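Local atomic coordinates of succinate dehydrogenase subunit B (Mycolicibacterium smegmatis MC2 51, PDB entry 6LUM), a protein that probably serves as the iron-sulfur subunit of succinate dehydrogenase, carrying electrons through its 2Fe-2S, 4Fe-4S and 3Fe-4S clusters towards the membrane subunits. Residues L28-E36 with L123-V131; L221-T232 with I250-M258. All coordinates share one frame; numbering follows the deposited sequence.

Interaction 1: residues L28-E36 with L123-V131; sequences LKIARFNPE and LPVEKDLVV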
loop_
_atom_site.group_PDB
_atom_site.type_symbol
_atom_site.label_atom_id
_atom_site.label_comp_id
_atom_site.label_asym_id
_atom_site.label_seq_id
_atom_site.Cartn_x
_atom_site.Cartn_y
_atom_site.Cartn_z
ATOM N N LEU J 28 -36.560 -33.002 22.985
ATOM C CA LEU J 28 -35.840 -31.918 22.335
ATOM C C LEU J 28 -36.817 -31.082 21.528
ATOM O O LEU J 28 -37.806 -31.602 21.011
ATOM C CB LEU J 28 -34.742 -32.442 21.412
ATOM C CG LEU J 28 -33.807 -33.535 21.914
ATOM C CD1 LEU J 28 -32.975 -34.032 20.766
ATOM C CD2 LEU J 28 -32.916 -33.027 23.013
ATOM N N LYS J 29 -36.539 -29.792 21.421
ATOM C CA LYS J 29 -37.354 -28.873 20.638
ATOM C C LYS J 29 -36.451 -28.198 19.622
ATOM O O LYS J 29 -35.855 -27.161 19.909
ATOM C CB LYS J 29 -38.034 -27.843 21.525
ATOM C CG LYS J 29 -39.427 -28.219 21.960
ATOM C CD LYS J 29 -40.056 -27.103 22.749
ATOM C CE LYS J 29 -40.197 -25.862 21.902
ATOM N NZ LYS J 29 -40.804 -24.748 22.676
ATOM N N ILE J 30 -36.351 -28.761 18.453
ATOM C CA ILE J 30 -35.487 -28.202 17.428
ATOM C C ILE J 30 -36.251 -27.080 16.754
ATOM O O ILE J 30 -37.482 -27.082 16.741
ATOM C CB ILE J 30 -35.062 -29.277 16.416
ATOM C CG1 ILE J 30 -34.562 -30.524 17.128
ATOM C CG2 ILE J 30 -33.934 -28.767 15.568
ATOM C CD1 ILE J 30 -33.344 -30.305 17.913
ATOM N N ALA J 31 -35.532 -26.109 16.209
ATOM C CA ALA J 31 -36.150 -25.028 15.449
ATOM C C ALA J 31 -35.875 -25.280 13.978
ATOM O O ALA J 31 -34.904 -24.780 13.411
ATOM C CB ALA J 31 -35.616 -23.679 15.897
ATOM N N ARG J 32 -36.742 -26.062 13.344
ATOM C CA ARG J 32 -36.514 -26.484 11.976
ATOM C C ARG J 32 -36.782 -25.348 11.005
ATOM O O ARG J 32 -37.644 -24.495 11.232
ATOM C CB ARG J 32 -37.403 -27.674 11.631
ATOM C CG ARG J 32 -37.464 -28.732 12.709
ATOM C CD ARG J 32 -36.197 -29.560 12.742
ATOM N NE ARG J 32 -35.846 -30.055 11.420
ATOM C CZ ARG J 32 -36.351 -31.154 10.879
ATOM N NH1 ARG J 32 -37.228 -31.883 11.546
ATOM N NH2 ARG J 32 -35.975 -31.527 9.670
ATOM N N PHE J 33 -36.031 -25.353 9.909
ATOM C CA PHE J 33 -36.186 -24.380 8.835
ATOM C C PHE J 33 -35.643 -25.011 7.568
ATOM O O PHE J 33 -34.442 -25.269 7.481
ATOM C CB PHE J 33 -35.443 -23.092 9.150
ATOM C CG PHE J 33 -35.187 -22.227 7.949
ATOM C CD1 PHE J 33 -36.158 -21.373 7.476
ATOM C CD2 PHE J 33 -33.971 -22.253 7.304
ATOM C CE1 PHE J 33 -35.919 -20.577 6.375
ATOM C CE2 PHE J 33 -33.733 -21.460 6.207
ATOM C CZ PHE J 33 -34.705 -20.623 5.744
ATOM N N ASN J 34 -36.503 -25.257 6.607
ATOM C CA ASN J 34 -36.111 -25.860 5.342
ATOM C C ASN J 34 -35.874 -24.764 4.323
ATOM O O ASN J 34 -36.744 -23.908 4.142
ATOM C CB ASN J 34 -37.201 -26.805 4.851
ATOM C CG ASN J 34 -36.653 -28.000 4.104
ATOM O OD1 ASN J 34 -35.473 -28.067 3.788
ATOM N ND2 ASN J 34 -37.517 -28.963 3.833
ATOM N N PRO J 35 -34.734 -24.726 3.656
ATOM C CA PRO J 35 -34.423 -23.571 2.810
ATOM C C PRO J 35 -35.139 -23.581 1.476
ATOM O O PRO J 35 -35.306 -22.523 0.864
ATOM C CB PRO J 35 -32.910 -23.688 2.615
ATOM C CG PRO J 35 -32.664 -25.128 2.676
ATOM C CD PRO J 35 -33.619 -25.682 3.689
ATOM N N GLU J 36 -35.540 -24.751 0.996
ATOM C CA GLU J 36 -36.183 -24.799 -0.309
ATOM C C GLU J 36 -37.531 -25.496 -0.317
ATOM O O GLU J 36 -38.445 -25.020 -0.993
ATOM C CB GLU J 36 -35.270 -25.485 -1.339
ATOM C CG GLU J 36 -35.070 -26.972 -1.116
ATOM C CD GLU J 36 -34.238 -27.616 -2.195
ATOM O OE1 GLU J 36 -33.754 -26.886 -3.083
ATOM O OE2 GLU J 36 -34.084 -28.853 -2.167
ATOM N N LEU J 123 -26.002 -14.759 12.295
ATOM C CA LEU J 123 -25.522 -15.229 11.016
ATOM C C LEU J 123 -26.674 -15.820 10.218
ATOM O O LEU J 123 -27.621 -16.352 10.800
ATOM C CB LEU J 123 -24.423 -16.282 11.201
ATOM C CG LEU J 123 -23.163 -15.880 11.958
ATOM C CD1 LEU J 123 -22.423 -17.097 12.384
ATOM C CD2 LEU J 123 -22.285 -15.044 11.092
ATOM N N PRO J 124 -26.624 -15.741 8.890
ATOM C CA PRO J 124 -27.746 -16.211 8.062
ATOM C C PRO J 124 -27.925 -17.718 8.157
ATOM O O PRO J 124 -27.007 -18.483 7.871
ATOM C CB PRO J 124 -27.339 -15.787 6.648
ATOM C CG PRO J 124 -26.299 -14.757 6.837
ATOM C CD PRO J 124 -25.581 -15.103 8.080
ATOM N N VAL J 125 -29.126 -18.142 8.541
ATOM C CA VAL J 125 -29.425 -19.564 8.622
ATOM C C VAL J 125 -29.504 -20.151 7.222
ATOM O O VAL J 125 -30.059 -19.536 6.304
ATOM C CB VAL J 125 -30.734 -19.777 9.396
ATOM C CG1 VAL J 125 -31.009 -21.225 9.577
ATOM C CG2 VAL J 125 -30.647 -19.109 10.735
ATOM N N GLU J 126 -28.939 -21.346 7.043
ATOM C CA GLU J 126 -28.992 -22.052 5.773
ATOM C C GLU J 126 -29.880 -23.278 5.806
ATOM O O GLU J 126 -30.470 -23.623 4.787
ATOM C CB GLU J 126 -27.587 -22.469 5.338
ATOM C CG GLU J 126 -26.671 -21.306 5.058
ATOM C CD GLU J 126 -27.121 -20.479 3.872
ATOM O OE1 GLU J 126 -26.636 -20.728 2.751
ATOM O OE2 GLU J 126 -27.961 -19.577 4.055
ATOM N N LYS J 127 -29.980 -23.943 6.947
ATOM C CA LYS J 127 -30.926 -25.018 7.184
ATOM C C LYS J 127 -31.099 -25.100 8.692
ATOM O O LYS J 127 -30.646 -24.211 9.419
ATOM C CB LYS J 127 -30.431 -26.323 6.546
ATOM C CG LYS J 127 -31.527 -27.286 6.168
ATOM C CD LYS J 127 -31.116 -28.121 4.993
ATOM C CE LYS J 127 -32.062 -29.272 4.793
ATOM N NZ LYS J 127 -32.205 -30.072 6.025
ATOM N N ASP J 128 -31.742 -26.143 9.173
ATOM C CA ASP J 128 -31.863 -26.280 10.615
ATOM C C ASP J 128 -30.497 -26.431 11.255
ATOM O O ASP J 128 -29.697 -27.260 10.832
ATOM C CB ASP J 128 -32.755 -27.467 10.936
ATOM C CG ASP J 128 -32.506 -28.622 10.023
ATOM O OD1 ASP J 128 -33.383 -28.894 9.178
ATOM O OD2 ASP J 128 -31.450 -29.267 10.145
ATOM N N LEU J 129 -30.215 -25.591 12.244
ATOM C CA LEU J 129 -28.997 -25.597 13.049
ATOM C C LEU J 129 -27.727 -25.377 12.244
ATOM O O LEU J 129 -26.637 -25.486 12.797
ATOM C CB LEU J 129 -28.857 -26.889 13.853
ATOM C CG LEU J 129 -30.081 -27.408 14.586
ATOM C CD1 LEU J 129 -29.761 -28.707 15.260
ATOM C CD2 LEU J 129 -30.535 -26.411 15.586
ATOM N N VAL J 130 -27.823 -25.049 10.963
ATOM C CA VAL J 130 -26.660 -24.741 10.139
ATOM C C VAL J 130 -26.743 -23.274 9.753
ATOM O O VAL J 130 -27.776 -22.822 9.253
ATOM C CB VAL J 130 -26.592 -25.632 8.889
ATOM C CG1 VAL J 130 -25.584 -25.098 7.938
ATOM C CG2 VAL J 130 -26.225 -27.021 9.263
ATOM N N VAL J 131 -25.673 -22.526 9.988
ATOM C CA VAL J 131 -25.648 -21.114 9.649
ATOM C C VAL J 131 -24.534 -20.869 8.647
ATOM O O VAL J 131 -23.743 -21.751 8.330
ATOM C CB VAL J 131 -25.482 -20.214 10.881
ATOM C CG1 VAL J 131 -26.528 -20.542 11.909
ATOM C CG2 VAL J 131 -24.117 -20.372 11.455
#

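Interaction 2: residues L221-T232 with I250-M258; sequences LNEVDGVWRCRT and IQEVKRALM. With F3S (Fe3-s4 cluster), chain B; HEM (protoporphyrin IX containing Fe), chain C.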
loop_
_atom_site.group_PDB
_atom_site.type_symbol
_atom_site.label_atom_id
_atom_site.label_comp_id
_atom_site.label_asym_id
_atom_site.label_seq_id
_atom_site.Cartn_x
_atom_site.Cartn_y
_atom_site.Cartn_z
ATOM N N LEU J 221 -8.512 -1.451 14.240
ATOM C CA LEU J 221 -9.431 -1.565 15.365
ATOM C C LEU J 221 -9.836 -0.221 15.951
ATOM O O LEU J 221 -10.716 -0.183 16.813
ATOM C CB LEU J 221 -8.807 -2.427 16.460
ATOM C CG LEU J 221 -8.636 -3.906 16.133
ATOM C CD1 LEU J 221 -7.919 -4.609 17.245
ATOM C CD2 LEU J 221 -9.971 -4.552 15.890
ATOM N N ASN J 222 -9.228 0.876 15.509
ATOM C CA ASN J 222 -9.498 2.210 16.028
ATOM C C ASN J 222 -10.530 2.959 15.198
ATOM O O ASN J 222 -10.498 4.189 15.136
ATOM C CB ASN J 222 -8.203 3.016 16.098
ATOM C CG ASN J 222 -8.277 4.163 17.074
ATOM O OD1 ASN J 222 -9.353 4.561 17.497
ATOM N ND2 ASN J 222 -7.130 4.715 17.425
ATOM N N GLU J 223 -11.436 2.257 14.540
ATOM C CA GLU J 223 -12.431 2.942 13.739
ATOM C C GLU J 223 -13.745 3.041 14.502
ATOM O O GLU J 223 -13.841 2.709 15.684
ATOM C CB GLU J 223 -12.637 2.237 12.405
ATOM C CG GLU J 223 -12.751 0.741 12.510
ATOM C CD GLU J 223 -12.559 0.057 11.175
ATOM O OE1 GLU J 223 -12.136 0.735 10.217
ATOM O OE2 GLU J 223 -12.837 -1.157 11.079
ATOM N N VAL J 224 -14.781 3.508 13.804
ATOM C CA VAL J 224 -16.080 3.689 14.439
ATOM C C VAL J 224 -16.700 2.348 14.796
ATOM O O VAL J 224 -17.416 2.240 15.797
ATOM C CB VAL J 224 -17.002 4.518 13.528
ATOM C CG1 VAL J 224 -17.267 3.786 12.233
ATOM C CG2 VAL J 224 -18.308 4.824 14.236
ATOM N N ASP J 225 -16.431 1.309 14.008
ATOM C CA ASP J 225 -16.965 -0.025 14.243
ATOM C C ASP J 225 -15.884 -0.985 14.714
ATOM O O ASP J 225 -15.932 -2.177 14.422
ATOM C CB ASP J 225 -17.631 -0.566 12.986
ATOM C CG ASP J 225 -16.659 -0.740 11.855
ATOM O OD1 ASP J 225 -16.321 0.269 11.204
ATOM O OD2 ASP J 225 -16.225 -1.882 11.613
ATOM N N GLY J 226 -14.905 -0.469 15.436
ATOM C CA GLY J 226 -13.821 -1.282 15.926
ATOM C C GLY J 226 -14.033 -1.651 17.367
ATOM O O GLY J 226 -15.060 -2.225 17.715
ATOM N N VAL J 227 -13.080 -1.304 18.224
ATOM C CA VAL J 227 -13.095 -1.805 19.588
ATOM C C VAL J 227 -13.875 -0.899 20.523
ATOM O O VAL J 227 -14.134 -1.283 21.668
ATOM C CB VAL J 227 -11.643 -2.005 20.063
ATOM C CG1 VAL J 227 -11.019 -0.701 20.451
ATOM C CG2 VAL J 227 -11.559 -3.017 21.156
ATOM N N TRP J 228 -14.283 0.280 20.068
ATOM C CA TRP J 228 -15.003 1.236 20.896
ATOM C C TRP J 228 -16.497 0.988 20.929
ATOM O O TRP J 228 -17.207 1.716 21.621
ATOM C CB TRP J 228 -14.752 2.663 20.409
ATOM C CG TRP J 228 -13.326 3.014 20.252
ATOM C CD1 TRP J 228 -12.702 3.346 19.106
ATOM C CD2 TRP J 228 -12.339 3.074 21.278
ATOM N NE1 TRP J 228 -11.386 3.602 19.341
ATOM C CE2 TRP J 228 -11.140 3.440 20.675
ATOM C CE3 TRP J 228 -12.353 2.844 22.647
ATOM C CZ2 TRP J 228 -9.973 3.589 21.391
ATOM C CZ3 TRP J 228 -11.199 2.990 23.347
ATOM C CH2 TRP J 228 -10.028 3.359 22.728
ATOM N N ARG J 229 -16.990 0.001 20.191
ATOM C CA ARG J 229 -18.391 -0.378 20.217
ATOM C C ARG J 229 -18.693 -1.452 21.241
ATOM O O ARG J 229 -19.844 -1.859 21.361
ATOM C CB ARG J 229 -18.832 -0.863 18.847
ATOM C CG ARG J 229 -18.797 0.191 17.798
ATOM C CD ARG J 229 -19.652 -0.178 16.618
ATOM N NE ARG J 229 -21.024 -0.461 16.999
ATOM C CZ ARG J 229 -21.983 -0.750 16.132
ATOM N NH1 ARG J 229 -21.712 -0.787 14.843
ATOM N NH2 ARG J 229 -23.208 -1.005 16.551
ATOM N N CYS J 230 -17.700 -1.938 21.959
ATOM C CA CYS J 230 -17.956 -2.885 23.025
ATOM C C CYS J 230 -18.622 -2.160 24.178
ATOM O O CYS J 230 -18.067 -1.201 24.716
ATOM C CB CYS J 230 -16.655 -3.535 23.474
ATOM S SG CYS J 230 -16.822 -4.740 24.773
ATOM N N ARG J 231 -19.817 -2.603 24.550
ATOM C CA ARG J 231 -20.543 -2.028 25.670
ATOM C C ARG J 231 -20.255 -2.742 26.971
ATOM O O ARG J 231 -21.074 -2.699 27.888
ATOM C CB ARG J 231 -22.035 -2.025 25.374
ATOM C CG ARG J 231 -22.411 -1.171 24.185
ATOM C CD ARG J 231 -22.582 0.286 24.556
ATOM N NE ARG J 231 -21.314 0.977 24.718
ATOM C CZ ARG J 231 -20.681 1.608 23.742
ATOM N NH1 ARG J 231 -21.201 1.641 22.532
ATOM N NH2 ARG J 231 -19.527 2.198 23.977
ATOM N N THR J 232 -19.104 -3.395 27.067
ATOM C CA THR J 232 -18.633 -4.067 28.274
ATOM C C THR J 232 -19.687 -5.016 28.825
ATOM O O THR J 232 -19.856 -5.172 30.030
ATOM C CB THR J 232 -18.187 -3.061 29.323
ATOM O OG1 THR J 232 -17.296 -2.132 28.710
ATOM C CG2 THR J 232 -17.391 -3.741 30.374
ATOM N N ILE J 250 -10.269 -7.630 24.950
ATOM C CA ILE J 250 -10.783 -6.383 24.387
ATOM C C ILE J 250 -10.333 -5.193 25.220
ATOM O O ILE J 250 -10.003 -4.131 24.684
ATOM C CB ILE J 250 -12.314 -6.443 24.267
ATOM C CG1 ILE J 250 -12.712 -7.571 23.330
ATOM C CG2 ILE J 250 -12.847 -5.152 23.746
ATOM C CD1 ILE J 250 -14.131 -7.859 23.325
ATOM N N GLN J 251 -10.300 -5.350 26.541
ATOM C CA GLN J 251 -9.854 -4.266 27.405
ATOM C C GLN J 251 -8.387 -3.949 27.177
ATOM O O GLN J 251 -7.990 -2.784 27.177
ATOM C CB GLN J 251 -10.084 -4.615 28.865
ATOM C CG GLN J 251 -9.740 -3.480 29.777
ATOM C CD GLN J 251 -8.985 -3.899 31.003
ATOM O OE1 GLN J 251 -8.098 -4.738 30.944
ATOM N NE2 GLN J 251 -9.324 -3.302 32.130
ATOM N N GLU J 252 -7.557 -4.976 27.012
ATOM C CA GLU J 252 -6.143 -4.733 26.766
ATOM C C GLU J 252 -5.920 -4.036 25.440
ATOM O O GLU J 252 -5.026 -3.197 25.329
ATOM C CB GLU J 252 -5.370 -6.036 26.810
ATOM C CG GLU J 252 -5.406 -6.699 28.150
ATOM C CD GLU J 252 -4.449 -7.856 28.238
ATOM O OE1 GLU J 252 -3.498 -7.897 27.436
ATOM O OE2 GLU J 252 -4.639 -8.728 29.108
ATOM N N VAL J 253 -6.723 -4.346 24.427
ATOM C CA VAL J 253 -6.599 -3.601 23.176
ATOM C C VAL J 253 -7.044 -2.153 23.362
ATOM O O VAL J 253 -6.428 -1.222 22.830
ATOM C CB VAL J 253 -7.382 -4.295 22.054
ATOM C CG1 VAL J 253 -7.326 -3.470 20.809
ATOM C CG2 VAL J 253 -6.812 -5.658 21.795
ATOM N N LYS J 254 -8.109 -1.932 24.133
ATOM C CA LYS J 254 -8.544 -0.567 24.415
ATOM C C LYS J 254 -7.464 0.224 25.129
ATOM O O LYS J 254 -7.229 1.391 24.817
ATOM C CB LYS J 254 -9.807 -0.581 25.263
ATOM C CG LYS J 254 -11.087 -0.574 24.497
ATOM C CD LYS J 254 -12.182 -1.066 25.381
ATOM C CE LYS J 254 -13.518 -0.897 24.751
ATOM N NZ LYS J 254 -14.551 -1.351 25.691
ATOM N N ARG J 255 -6.808 -0.385 26.109
ATOM C CA ARG J 255 -5.784 0.327 26.859
ATOM C C ARG J 255 -4.527 0.533 26.035
ATOM O O ARG J 255 -3.833 1.531 26.217
ATOM C CB ARG J 255 -5.472 -0.414 28.144
ATOM C CG ARG J 255 -6.532 -0.224 29.179
ATOM C CD ARG J 255 -6.436 -1.253 30.247
ATOM N NE ARG J 255 -5.139 -1.231 30.891
ATOM C CZ ARG J 255 -4.846 -0.471 31.933
ATOM N NH1 ARG J 255 -5.760 0.329 32.440
ATOM N NH2 ARG J 255 -3.638 -0.509 32.463
ATOM N N ALA J 256 -4.217 -0.384 25.122
ATOM C CA ALA J 256 -3.133 -0.150 24.184
ATOM C C ALA J 256 -3.443 0.973 23.217
ATOM O O ALA J 256 -2.520 1.573 22.673
ATOM C CB ALA J 256 -2.832 -1.420 23.401
ATOM N N LEU J 257 -4.718 1.249 22.962
ATOM C CA LEU J 257 -5.059 2.410 22.145
ATOM C C LEU J 257 -5.100 3.697 22.958
ATOM O O LEU J 257 -4.826 4.770 22.417
ATOM C CB LEU J 257 -6.399 2.195 21.453
ATOM C CG LEU J 257 -6.389 1.366 20.179
ATOM C CD1 LEU J 257 -7.787 1.027 19.783
ATOM C CD2 LEU J 257 -5.721 2.132 19.087
ATOM N N MET J 258 -5.451 3.619 24.241
ATOM C CA MET J 258 -5.429 4.801 25.098
ATOM C C MET J 258 -4.005 5.258 25.370
ATOM O O MET J 258 -3.662 6.419 25.144
ATOM C CB MET J 258 -6.126 4.522 26.424
ATOM C CG MET J 258 -7.617 4.623 26.414
ATOM S SD MET J 258 -8.307 3.554 27.686
ATOM C CE MET J 258 -7.429 4.136 29.121
HETATM FE FE1 F3S B . -20.246 -7.938 23.197
HETATM FE FE3 F3S B . -18.281 -6.243 24.780
HETATM FE FE4 F3S B . -18.260 -9.244 25.066
HETATM S S1 F3S B . -20.107 -5.791 23.621
HETATM S S2 F3S B . -20.182 -9.879 24.211
HETATM S S3 F3S B . -18.072 -7.892 23.371
HETATM S S4 F3S B . -17.466 -7.605 26.301
HETATM C CHA HEM C . -23.577 6.317 29.193
HETATM C CHB HEM C . -26.918 9.703 29.755
HETATM C CHC HEM C . -25.154 10.406 34.167
HETATM C CHD HEM C . -21.635 7.214 33.532
HETATM C C1A HEM C . -24.694 7.085 29.006
HETATM C C2A HEM C . -25.669 6.942 27.957
HETATM C C3A HEM C . -26.584 7.876 28.115
HETATM C C4A HEM C . -26.224 8.645 29.263
HETATM C CMA HEM C . -27.819 8.122 27.243
HETATM C CAA HEM C . -25.662 5.888 26.847
HETATM C CBA HEM C . -25.894 4.515 27.437
HETATM C CGA HEM C . -25.442 3.508 26.432
HETATM O O1A HEM C . -25.673 2.305 26.652
HETATM O O2A HEM C . -24.843 3.908 25.413
HETATM C C1B HEM C . -26.647 10.240 30.971
HETATM C C2B HEM C . -27.181 11.469 31.461
HETATM C C3B HEM C . -26.682 11.627 32.685
HETATM C C4B HEM C . -25.822 10.538 32.982
HETATM C CMB HEM C . -28.154 12.345 30.651
HETATM C CAB HEM C . -26.864 12.740 33.709
HETATM C CBB HEM C . -27.355 13.900 33.322
HETATM C C1C HEM C . -24.085 9.593 34.400
HETATM C C2C HEM C . -23.390 9.485 35.640
HETATM C C3C HEM C . -22.411 8.616 35.488
HETATM C C4C HEM C . -22.457 8.124 34.134
HETATM C CMC HEM C . -23.730 10.250 36.924
HETATM C CAC HEM C . -21.450 8.241 36.620
HETATM C CBC HEM C . -20.351 7.522 36.425
HETATM C C1D HEM C . -21.810 6.756 32.255
HETATM C C2D HEM C . -20.885 5.959 31.493
HETATM C C3D HEM C . -21.434 5.729 30.313
HETATM C C4D HEM C . -22.720 6.353 30.264
HETATM C CMD HEM C . -19.506 5.464 31.953
HETATM C CAD HEM C . -20.825 4.926 29.170
HETATM C CBD HEM C . -21.552 3.602 29.138
HETATM C CGD HEM C . -20.967 2.783 28.042
HETATM O O1D HEM C . -20.203 3.365 27.238
HETATM O O2D HEM C . -21.262 1.566 27.986
HETATM N NA HEM C . -25.065 8.140 29.799
HETATM N NB HEM C . -25.812 9.690 31.911
HETATM N NC HEM C . -23.499 8.748 33.495
HETATM N ND HEM C . -22.921 6.984 31.470
HETATM FE FE HEM C . -24.280 8.454 31.640
#

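Interaction 1: residues L28-E36 with L123-V131
R32 and D128 form the ionic part of this contact: D128 OD1 lies in the guanidinium plane, at its edge, 3.5 Å from R32 NE, while the carboxylate itself is turned 75° from that plane. The same OD1 receives K127 NZ at 3.6 Å, so one oxygen is shared by two cations. D68 takes R32 NH1, and the backbone N of T72 holds D128 OD2. F33 O accepts a CA-H...O contact from K127 CA at 3.5 Å. The segment 28-36 continues out of strand 27-32 of the mixed beta-grasp sheet of the 2Fe-2S domain, and 123-131 is a small hairpin whose type II turn, K127 to V130, follows a classic beta bulge of E126 and K127 facing V130. Among the apolar contacts, F33, with its CG anti to the backbone N (chi1 162°), brings ring atom CD2 to 3.9 Å from V125 CG1. P35 CD rests 3.6 Å from K127 CG, since a lysine's methylenes can pack while its amine reaches the acid. Shortening this lysine to alanine would take away the methylenes against P35 and would probably leave D128 OD1 with R32 as its one cation across these segments. Deeper in, I30 CG2 meets L129 CD2 at 4.1 Å, the side chains crossing nearly at right angles.

Interaction 2: residues L221-T232 with I250-M258
The indole of W228 has V227 CG1 over the centre of one face, 4.1 Å above the plane, and N222 CG at its edge. Also at that edge, W228 NE1 donates an almost straight bond (172°) to N222 OD1, 2.9 Å away; the acceptor lies in the ring plane, although the nitrogen stands above the amide's carbonyl plane. This fixes the ring's rotation. Its benzo end meets helix 246-258 obliquely, W228 CZ2 touching L257 CD1 at 3.7 Å. The other flat group, the R231 guanidinium, has the carbonyl carbon of R229 offset over one face and haem propionate oxygen O2D at its edge, weakly bonded to NE.

Branched side chains suit the narrow seam between loop and helix. V227 splits its methyls: CG2, anti to the backbone N, meets I250 CG2 at 3.6 Å, and CG1 reaches L257 CD1. Between these two, the L221 side chain meets V253 at about a right angle, CD1 against CG1. K254 sets CG against W228 CZ3 and V227 CG1, passes CE by V227 O, and brings NZ towards C230 O, 3.7 Å away and not a hydrogen bond; D98 of subunit C is a long, weak partner.

This is the 3Fe-4S end of the dicluster domain. C230 SG binds FE3 of the cluster at 2.1 Å and accepts a weak bond from T232 N, which may stabilise negative charge on the sulfur. I250 lends the cluster one apolar wall, CD1 3.9 Å from S3, while the positive charge of R231 would probably be balanced by the propionate.

Interactions 1 and 2 belong to the two different halves of the subunit, the 2Fe-2S domain and the dicluster region, with centres about 33 Å apart and no shared element. The residues that touch in 221-232 with 250-258 are all buried, set among the membrane subunits C and D; about half of those in 28-36 with 123-131 are buried and the others partly exposed, beside subunit A. Chemistry follows place: interaction 1 joins a strand's end to a hairpin through charges and a few apolar pairs, and the side chain of L129 is about 12 Å from the 2Fe-2S cluster. Interaction 2 packs a loop on a helix mainly with hydrocarbon and supplies a ligand to its cluster directly.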